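Putative DNA ligase-like protein Rv0938/MT0965 (Mycobacterium tuberculosis, PDB 2IRU) is the polymerase domain of LigD, a multifunctional enzyme that, together with Ku, probably repairs DNA double-strand breaks by non-homologous end joining. Local coordinates at residues G45-R50 and P94-A99; P116-V121 and L129-A134. One frame throughout, in Å; residues are numbered along the deposited sequence.

Contact 1. Residues G45-R50 and P94-A99; sequences GHIAGR and PIIDSA
I47 and I95 each bring an aliphatic branch against a flat peptide group: I47 CG1 lies 3.7 Å from the carbonyl oxygen of I96, and I95 CG2 lies 3.5 Å from the amide N of G49. Segment 45-50 continues from helix 29-47 into a type II beta turn from I47 to R50. The turn is identified by the 3.1 Å bond from R50 N to I47 O and by the positive phi (74°) of G49 at its third position. It packs on the stretch that leads from strand 91-95 to helix 99-107, where S98 is the N-cap, within the primase-polymerase domain.

No direct hydrogen bond crosses the interface. The apolar part is I47 CD1 meeting I96 CG2 at 3.8 Å, with the two side chains set obliquely to each other; I47 holds CG1 between its backbone N and carbonyl carbon (chi1 65°), with CD1 extended beyond it. I96 CG2 lies anti to its own N, while the rest of that side chain leads off to L102, W104 and I105 of helix 99-107. R50 folds back along its own segment: NE makes a weak bond to H46 O, while NH2 hydrogen-bonds T135 OG1 and forms a salt bridge with D291 OD1. Water carries the polar link: one molecule donates to I47 O and to R50 O (2.7 Å), and accepts from the amide N of I96 at 2.8 Å.

Contact 2. Residues P116-V121 and L129-A134; sequences PQWRFV and LNPGPA
W118 lies over the pyrrolidine of P131, whose CB sits 3.8 Å from the centroid of the six-membered indole ring and 20° off its normal, a CH-pi contact over the face. The opposite indole face receives CG of P116, so the ring is held between two prolines. At the indole edge, in plane, stands F120 CD1; seen from the phenyl ring, W118 CZ3 is 3.7 Å above its centre. The indole gets there because W118 CG is placed between the backbone N and the carbonyl carbon (chi1 57°). W118 CB, fixed by the backbone, lies 3.3 Å from P133 O. The indole NE1 bonds to the backbone oxygen of G236, in a loop that probably contacts DNA.

The backbones form an antiparallel beta hairpin of strands 118-122 and 129-143, interrupted by a beta bulge. W118 pairs with A134 and F120 with P131, both non-hydrogen-bonded pairs, so R119 alone faces G132 and P133. Around V121 and N130 the pairing is regular: V121 N gives a bond to N130 O (2.9 Å) and N130 N returns one to V121 O, both nearly straight. At the bulge G132 N gives a direct bond to R119 O, more bent (134°); P133, as a proline, has no N-H to offer. A water donates to both R119 O and P133 O, bridging the two strands at the bulge. Beyond the bulge V121 lies over the glycine, CG1 standing 4.1 Å from G132 CA and 4.4 Å from P133 CD.

Overall arrangement
The centres of the two contacts are 12 Å apart, and the backbone joins them directly: G49 O of contact 1 lies 2.8 Å from F120 N of contact 2, probably a hydrogen bond. Beside it R50 NH1 is 3.1 Å from Q117 O, a second probable bond, so the turn at 47-50 lies along the 118-122 strand of the hairpin. Contact 2 lies nearer than contact 1 to the polymerase substrate site inferred from relatives: the side chain of R50 is about 8 Å from that of T239 and that of I47 about 9 Å from that of H114, while the Q117 side chain comes within about 6 Å of those of both Q233 and T239.

Contact 1. Residues G45-R50 and P94-A99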
ATOM      1  N   GLY A  45      -9.892   0.714  -6.582  1.00  5.88           N
ATOM      2  CA  GLY A  45     -10.036  -0.727  -6.836  1.00  6.78           C
ATOM      3  C   GLY A  45      -9.094  -1.527  -5.940  1.00  6.80           C
ATOM      4  O   GLY A  45      -9.354  -2.688  -5.612  1.00  8.10           O
ATOM      5  N   HIS A  46      -7.986  -0.905  -5.556  1.00  6.03           N
ATOM      6  CA  HIS A  46      -6.955  -1.613  -4.765  1.00  6.41           C
ATOM      7  C   HIS A  46      -7.068  -1.482  -3.249  1.00  7.07           C
ATOM      8  O   HIS A  46      -6.325  -2.165  -2.495  1.00  6.96           O
ATOM      9  CB  HIS A  46      -5.548  -1.243  -5.263  1.00  7.78           C
ATOM     10  CG  HIS A  46      -5.480  -1.160  -6.753  1.00  7.20           C
ATOM     11  ND1 HIS A  46      -5.606  -2.270  -7.565  1.00  7.93           N
ATOM     12  CD2 HIS A  46      -5.368  -0.096  -7.575  1.00  9.50           C
ATOM     13  CE1 HIS A  46      -5.562  -1.881  -8.830  1.00  8.23           C
ATOM     14  NE2 HIS A  46      -5.426  -0.564  -8.859  1.00  8.49           N
ATOM     15  N   ILE A  47      -8.002  -0.618  -2.819  1.00  7.24           N
ATOM     16  CA  ILE A  47      -8.342  -0.456  -1.417  1.00  6.66           C
ATOM     17  C   ILE A  47      -9.801  -0.830  -1.098  1.00  7.88           C
ATOM     18  O   ILE A  47     -10.139  -0.997   0.065  1.00  7.62           O
ATOM     19  CB  ILE A  47      -7.963   0.932  -0.874  1.00  8.01           C
ATOM     20  CG1 ILE A  47      -8.783   2.025  -1.563  1.00  5.78           C
ATOM     21  CG2 ILE A  47      -6.475   1.210  -1.187  1.00  8.20           C
ATOM     22  CD1 ILE A  47      -8.458   3.489  -1.018  1.00  7.44           C
ATOM     23  N   ALA A  48     -10.624  -1.001  -2.138  1.00  8.05           N
ATOM     24  CA  ALA A  48     -12.021  -1.471  -1.951  1.00 10.26           C
ATOM     25  C   ALA A  48     -12.061  -2.733  -1.083  1.00  9.35           C
ATOM     26  O   ALA A  48     -11.260  -3.668  -1.252  1.00 10.32           O
ATOM     27  CB  ALA A  48     -12.660  -1.778  -3.300  1.00 11.73           C
ATOM     28  N   GLY A  49     -13.043  -2.772  -0.177  1.00  9.08           N
ATOM     29  CA  GLY A  49     -13.270  -3.956   0.638  1.00  6.97           C
ATOM     30  C   GLY A  49     -12.244  -4.168   1.746  1.00  7.31           C
ATOM     31  O   GLY A  49     -12.341  -5.150   2.487  1.00  8.32           O
ATOM     32  N   ARG A  50     -11.270  -3.253   1.872  1.00  6.02           N
ATOM     33  CA  ARG A  50     -10.187  -3.448   2.854  1.00  4.12           C
ATOM     34  C   ARG A  50     -10.310  -2.458   4.013  1.00  4.21           C
ATOM     35  O   ARG A  50     -10.684  -1.294   3.777  1.00  5.20           O
ATOM     36  CB  ARG A  50      -8.834  -3.242   2.180  1.00  3.67           C
ATOM     37  CG  ARG A  50      -8.682  -4.204   1.009  1.00  4.56           C
ATOM     38  CD  ARG A  50      -7.311  -4.089   0.283  1.00  5.61           C
ATOM     39  NE  ARG A  50      -7.496  -4.781  -0.990  1.00  7.68           N
ATOM     40  CZ  ARG A  50      -7.336  -6.097  -1.185  1.00  6.48           C
ATOM     41  NH1 ARG A  50      -6.844  -6.893  -0.218  1.00  5.29           N
ATOM     42  NH2 ARG A  50      -7.625  -6.610  -2.374  1.00  8.61           N
ATOM     43  N   PRO A  94     -12.697   2.211   8.803  1.00  5.59           N
ATOM     44  CA  PRO A  94     -13.395   2.713   7.613  1.00  5.96           C
ATOM     45  C   PRO A  94     -12.966   1.831   6.440  1.00  6.33           C
ATOM     46  O   PRO A  94     -11.892   1.245   6.476  1.00  7.15           O
ATOM     47  CB  PRO A  94     -12.812   4.121   7.407  1.00  4.41           C
ATOM     48  CG  PRO A  94     -11.434   4.085   8.087  1.00  4.22           C
ATOM     49  CD  PRO A  94     -11.486   2.989   9.143  1.00  5.40           C
ATOM     50  N   ILE A  95     -13.820   1.701   5.453  1.00  6.53           N
ATOM     51  CA  ILE A  95     -13.449   1.098   4.158  1.00  7.59           C
ATOM     52  C   ILE A  95     -13.624   2.267   3.178  1.00  8.49           C
ATOM     53  O   ILE A  95     -14.695   2.830   3.081  1.00  9.26           O
ATOM     54  CB  ILE A  95     -14.399  -0.062   3.792  1.00  8.15           C
ATOM     55  CG1 ILE A  95     -14.293  -1.214   4.811  1.00  5.85           C
ATOM     56  CG2 ILE A  95     -14.155  -0.520   2.304  1.00  9.47           C
ATOM     57  CD1 ILE A  95     -15.462  -2.149   4.732  1.00  6.86           C
ATOM     58  N   ILE A  96     -12.564   2.617   2.467  1.00  7.88           N
ATOM     59  CA  ILE A  96     -12.626   3.743   1.534  1.00  8.61           C
ATOM     60  C   ILE A  96     -12.978   3.164   0.184  1.00  8.70           C
ATOM     61  O   ILE A  96     -12.243   2.324  -0.336  1.00  8.46           O
ATOM     62  CB  ILE A  96     -11.267   4.476   1.501  1.00  7.94           C
ATOM     63  CG1 ILE A  96     -10.903   4.965   2.930  1.00  7.94           C
ATOM     64  CG2 ILE A  96     -11.281   5.578   0.464  1.00  7.93           C
ATOM     65  CD1 ILE A  96     -11.873   5.964   3.571  1.00  9.20           C
ATOM     66  N   ASP A  97     -14.136   3.579  -0.343  1.00  8.53           N
ATOM     67  CA  ASP A  97     -14.712   2.934  -1.532  1.00  8.97           C
ATOM     68  C   ASP A  97     -15.411   3.932  -2.446  1.00  8.11           C
ATOM     69  O   ASP A  97     -16.163   3.535  -3.345  1.00  8.67           O
ATOM     70  CB  ASP A  97     -15.652   1.766  -1.133  1.00  8.54           C
ATOM     71  CG  ASP A  97     -16.769   2.196  -0.178  1.00  9.67           C
ATOM     72  OD1 ASP A  97     -16.994   3.425   0.023  1.00  8.07           O
ATOM     73  OD2 ASP A  97     -17.456   1.276   0.378  1.00 12.86           O
ATOM     74  N   SER A  98     -15.119   5.219  -2.222  1.00  8.07           N
ATOM     75  CA  SER A  98     -15.650   6.294  -3.072  1.00  8.43           C
ATOM     76  C   SER A  98     -14.645   7.436  -3.111  1.00  8.24           C
ATOM     77  O   SER A  98     -13.789   7.593  -2.220  1.00  6.99           O
ATOM     78  CB  SER A  98     -16.965   6.826  -2.515  1.00  7.77           C
ATOM     79  OG  SER A  98     -16.750   7.551  -1.291  1.00  6.76           O
ATOM     80  N   ALA A  99     -14.764   8.244  -4.167  1.00  8.70           N
ATOM     81  CA  ALA A  99     -13.919   9.435  -4.291  1.00  8.20           C
ATOM     82  C   ALA A  99     -14.070  10.366  -3.071  1.00  7.90           C
ATOM     83  O   ALA A  99     -13.074  10.905  -2.540  1.00  7.75           O
ATOM     84  CB  ALA A  99     -14.252  10.169  -5.602  1.00  9.94           C
TER
HETATM   85  O   HOH W   1     -10.302   0.928   2.289  1.00 12.74           O
HETATM   86  O   HOH W   2     -15.686  -1.588  -0.574  1.00 24.10           O

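Contact 2. Residues P116-V121 and L129-A134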
ATOM      1  N   PRO A 116      -4.526  -4.158   4.370  1.00  8.34           N
ATOM      2  CA  PRO A 116      -4.014  -5.544   4.296  1.00  8.41           C
ATOM      3  C   PRO A 116      -4.360  -6.183   2.958  1.00  8.87           C
ATOM      4  O   PRO A 116      -4.980  -5.527   2.114  1.00  9.08           O
ATOM      5  CB  PRO A 116      -4.748  -6.226   5.457  1.00  8.43           C
ATOM      6  CG  PRO A 116      -6.177  -5.536   5.421  1.00  8.43           C
ATOM      7  CD  PRO A 116      -5.821  -4.053   5.077  1.00  6.85           C
ATOM      8  N   GLN A 117      -3.955  -7.450   2.775  1.00  9.17           N
ATOM      9  CA  GLN A 117      -4.061  -8.128   1.473  1.00  8.75           C
ATOM     10  C   GLN A 117      -5.337  -8.966   1.359  1.00  8.90           C
ATOM     11  O   GLN A 117      -5.528  -9.675   0.367  1.00  9.22           O
ATOM     12  CB  GLN A 117      -2.795  -9.000   1.209  1.00 10.30           C
ATOM     13  CG  GLN A 117      -1.503  -8.238   1.479  1.00 11.05           C
ATOM     14  CD  GLN A 117      -1.496  -6.837   0.813  1.00 11.44           C
ATOM     15  OE1 GLN A 117      -1.737  -6.722  -0.411  1.00 11.43           O
ATOM     16  NE2 GLN A 117      -1.250  -5.771   1.619  1.00 10.20           N
ATOM     17  N   TRP A 118      -6.168  -8.866   2.387  1.00  9.28           N
ATOM     18  CA  TRP A 118      -7.498  -9.482   2.405  1.00  8.90           C
ATOM     19  C   TRP A 118      -8.612  -8.440   2.305  1.00  9.48           C
ATOM     20  O   TRP A 118      -8.408  -7.258   2.608  1.00  9.74           O
ATOM     21  CB  TRP A 118      -7.683 -10.377   3.636  1.00  8.45           C
ATOM     22  CG  TRP A 118      -7.471  -9.666   4.955  1.00  8.01           C
ATOM     23  CD1 TRP A 118      -6.303  -9.647   5.690  1.00  7.76           C
ATOM     24  CD2 TRP A 118      -8.438  -8.916   5.711  1.00  6.97           C
ATOM     25  NE1 TRP A 118      -6.486  -8.938   6.848  1.00  8.37           N
ATOM     26  CE2 TRP A 118      -7.788  -8.484   6.897  1.00  7.67           C
ATOM     27  CE3 TRP A 118      -9.797  -8.577   5.516  1.00  8.85           C
ATOM     28  CZ2 TRP A 118      -8.439  -7.714   7.873  1.00  8.07           C
ATOM     29  CZ3 TRP A 118     -10.438  -7.800   6.492  1.00  9.18           C
ATOM     30  CH2 TRP A 118      -9.742  -7.365   7.643  1.00  9.23           C
ATOM     31  N   ARG A 119      -9.782  -8.893   1.863  1.00 10.31           N
ATOM     32  CA  ARG A 119     -11.001  -8.064   1.888  1.00  9.51           C
ATOM     33  C   ARG A 119     -12.077  -8.618   2.813  1.00  8.72           C
ATOM     34  O   ARG A 119     -12.177  -9.846   3.022  1.00  7.40           O
ATOM     35  CB  ARG A 119     -11.599  -7.962   0.496  1.00  9.54           C
ATOM     36  CG  ARG A 119     -10.745  -7.208  -0.494  1.00 11.34           C
ATOM     37  CD  ARG A 119     -11.276  -7.409  -1.890  1.00 15.44           C
ATOM     38  NE  ARG A 119     -12.530  -6.717  -2.112  1.00 14.76           N
ATOM     39  CZ  ARG A 119     -12.739  -5.913  -3.151  1.00 18.62           C
ATOM     40  NH1 ARG A 119     -11.768  -5.749  -4.050  1.00 18.38           N
ATOM     41  NH2 ARG A 119     -13.899  -5.293  -3.302  1.00 15.63           N
ATOM     42  N   PHE A 120     -12.865  -7.717   3.382  1.00  8.63           N
ATOM     43  CA  PHE A 120     -14.133  -8.116   4.013  1.00  8.32           C
ATOM     44  C   PHE A 120     -15.058  -8.827   3.027  1.00  9.87           C
ATOM     45  O   PHE A 120     -15.103  -8.499   1.820  1.00 10.39           O
ATOM     46  CB  PHE A 120     -14.841  -6.887   4.564  1.00  8.53           C
ATOM     47  CG  PHE A 120     -14.164  -6.295   5.749  1.00  6.96           C
ATOM     48  CD1 PHE A 120     -14.276  -6.884   7.002  1.00  8.46           C
ATOM     49  CD2 PHE A 120     -13.431  -5.122   5.611  1.00  7.36           C
ATOM     50  CE1 PHE A 120     -13.635  -6.335   8.108  1.00  9.88           C
ATOM     51  CE2 PHE A 120     -12.787  -4.545   6.730  1.00  9.58           C
ATOM     52  CZ  PHE A 120     -12.883  -5.128   7.952  1.00  7.60           C
ATOM     53  N   VAL A 121     -15.807  -9.793   3.547  1.00 10.29           N
ATOM     54  CA  VAL A 121     -16.780 -10.489   2.725  1.00 11.30           C
ATOM     55  C   VAL A 121     -18.100 -10.506   3.471  1.00 12.25           C
ATOM     56  O   VAL A 121     -18.115 -10.716   4.685  1.00 11.51           O
ATOM     57  CB  VAL A 121     -16.357 -11.938   2.344  1.00 11.46           C
ATOM     58  CG1 VAL A 121     -15.072 -11.944   1.533  1.00  9.37           C
ATOM     59  CG2 VAL A 121     -16.246 -12.844   3.571  1.00 13.93           C
ATOM     60  N   LEU A 129     -20.247  -7.932   7.437  1.00 18.05           N
ATOM     61  CA  LEU A 129     -18.886  -7.982   6.877  1.00 16.48           C
ATOM     62  C   LEU A 129     -17.869  -8.596   7.850  1.00 15.56           C
ATOM     63  O   LEU A 129     -17.694  -8.118   8.964  1.00 15.83           O
ATOM     64  CB  LEU A 129     -18.441  -6.580   6.422  1.00 16.60           C
ATOM     65  CG  LEU A 129     -19.257  -5.842   5.345  1.00 16.96           C
ATOM     66  CD1 LEU A 129     -18.977  -4.337   5.371  1.00 18.64           C
ATOM     67  CD2 LEU A 129     -19.015  -6.387   3.944  1.00 17.26           C
ATOM     68  N   ASN A 130     -17.212  -9.675   7.425  1.00 13.77           N
ATOM     69  CA  ASN A 130     -16.169 -10.337   8.219  1.00 13.34           C
ATOM     70  C   ASN A 130     -14.907 -10.498   7.385  1.00 11.48           C
ATOM     71  O   ASN A 130     -15.008 -10.596   6.167  1.00  9.87           O
ATOM     72  CB  ASN A 130     -16.636 -11.728   8.678  1.00 13.56           C
ATOM     73  CG  ASN A 130     -17.745 -11.667   9.699  1.00 17.03           C
ATOM     74  OD1 ASN A 130     -17.679 -10.904  10.666  1.00 21.08           O
ATOM     75  ND2 ASN A 130     -18.793 -12.466   9.485  1.00 19.81           N
ATOM     76  N   PRO A 131     -13.709 -10.503   8.023  1.00 11.44           N
ATOM     77  CA  PRO A 131     -12.502 -10.684   7.206  1.00 11.49           C
ATOM     78  C   PRO A 131     -12.600 -11.958   6.387  1.00 11.17           C
ATOM     79  O   PRO A 131     -13.070 -12.981   6.899  1.00 11.35           O
ATOM     80  CB  PRO A 131     -11.369 -10.784   8.243  1.00 12.30           C
ATOM     81  CG  PRO A 131     -11.887  -9.971   9.425  1.00 12.70           C
ATOM     82  CD  PRO A 131     -13.388 -10.296   9.452  1.00 10.79           C
ATOM     83  N   GLY A 132     -12.189 -11.875   5.126  1.00 10.64           N
ATOM     84  CA  GLY A 132     -12.224 -13.001   4.215  1.00 10.85           C
ATOM     85  C   GLY A 132     -10.790 -13.375   3.826  1.00 10.70           C
ATOM     86  O   GLY A 132      -9.826 -12.929   4.455  1.00 10.39           O
ATOM     87  N   PRO A 133     -10.641 -14.188   2.774  1.00 11.89           N
ATOM     88  CA  PRO A 133      -9.338 -14.663   2.319  1.00 11.99           C
ATOM     89  C   PRO A 133      -8.431 -13.557   1.761  1.00 11.98           C
ATOM     90  O   PRO A 133      -8.882 -12.441   1.419  1.00  9.87           O
ATOM     91  CB  PRO A 133      -9.711 -15.653   1.203  1.00 12.66           C
ATOM     92  CG  PRO A 133     -11.118 -16.008   1.467  1.00 14.40           C
ATOM     93  CD  PRO A 133     -11.720 -14.733   1.942  1.00 11.91           C
ATOM     94  N   ALA A 134      -7.139 -13.866   1.695  1.00 12.00           N
ATOM     95  CA  ALA A 134      -6.222 -13.016   0.973  1.00 12.16           C
ATOM     96  C   ALA A 134      -6.593 -13.050  -0.508  1.00 12.43           C
ATOM     97  O   ALA A 134      -6.895 -14.123  -1.057  1.00 13.34           O
ATOM     98  CB  ALA A 134      -4.774 -13.485   1.192  1.00 12.86           C
TER
HETATM   99  O   HOH W   3     -11.278 -11.454   0.947  1.00 17.36           O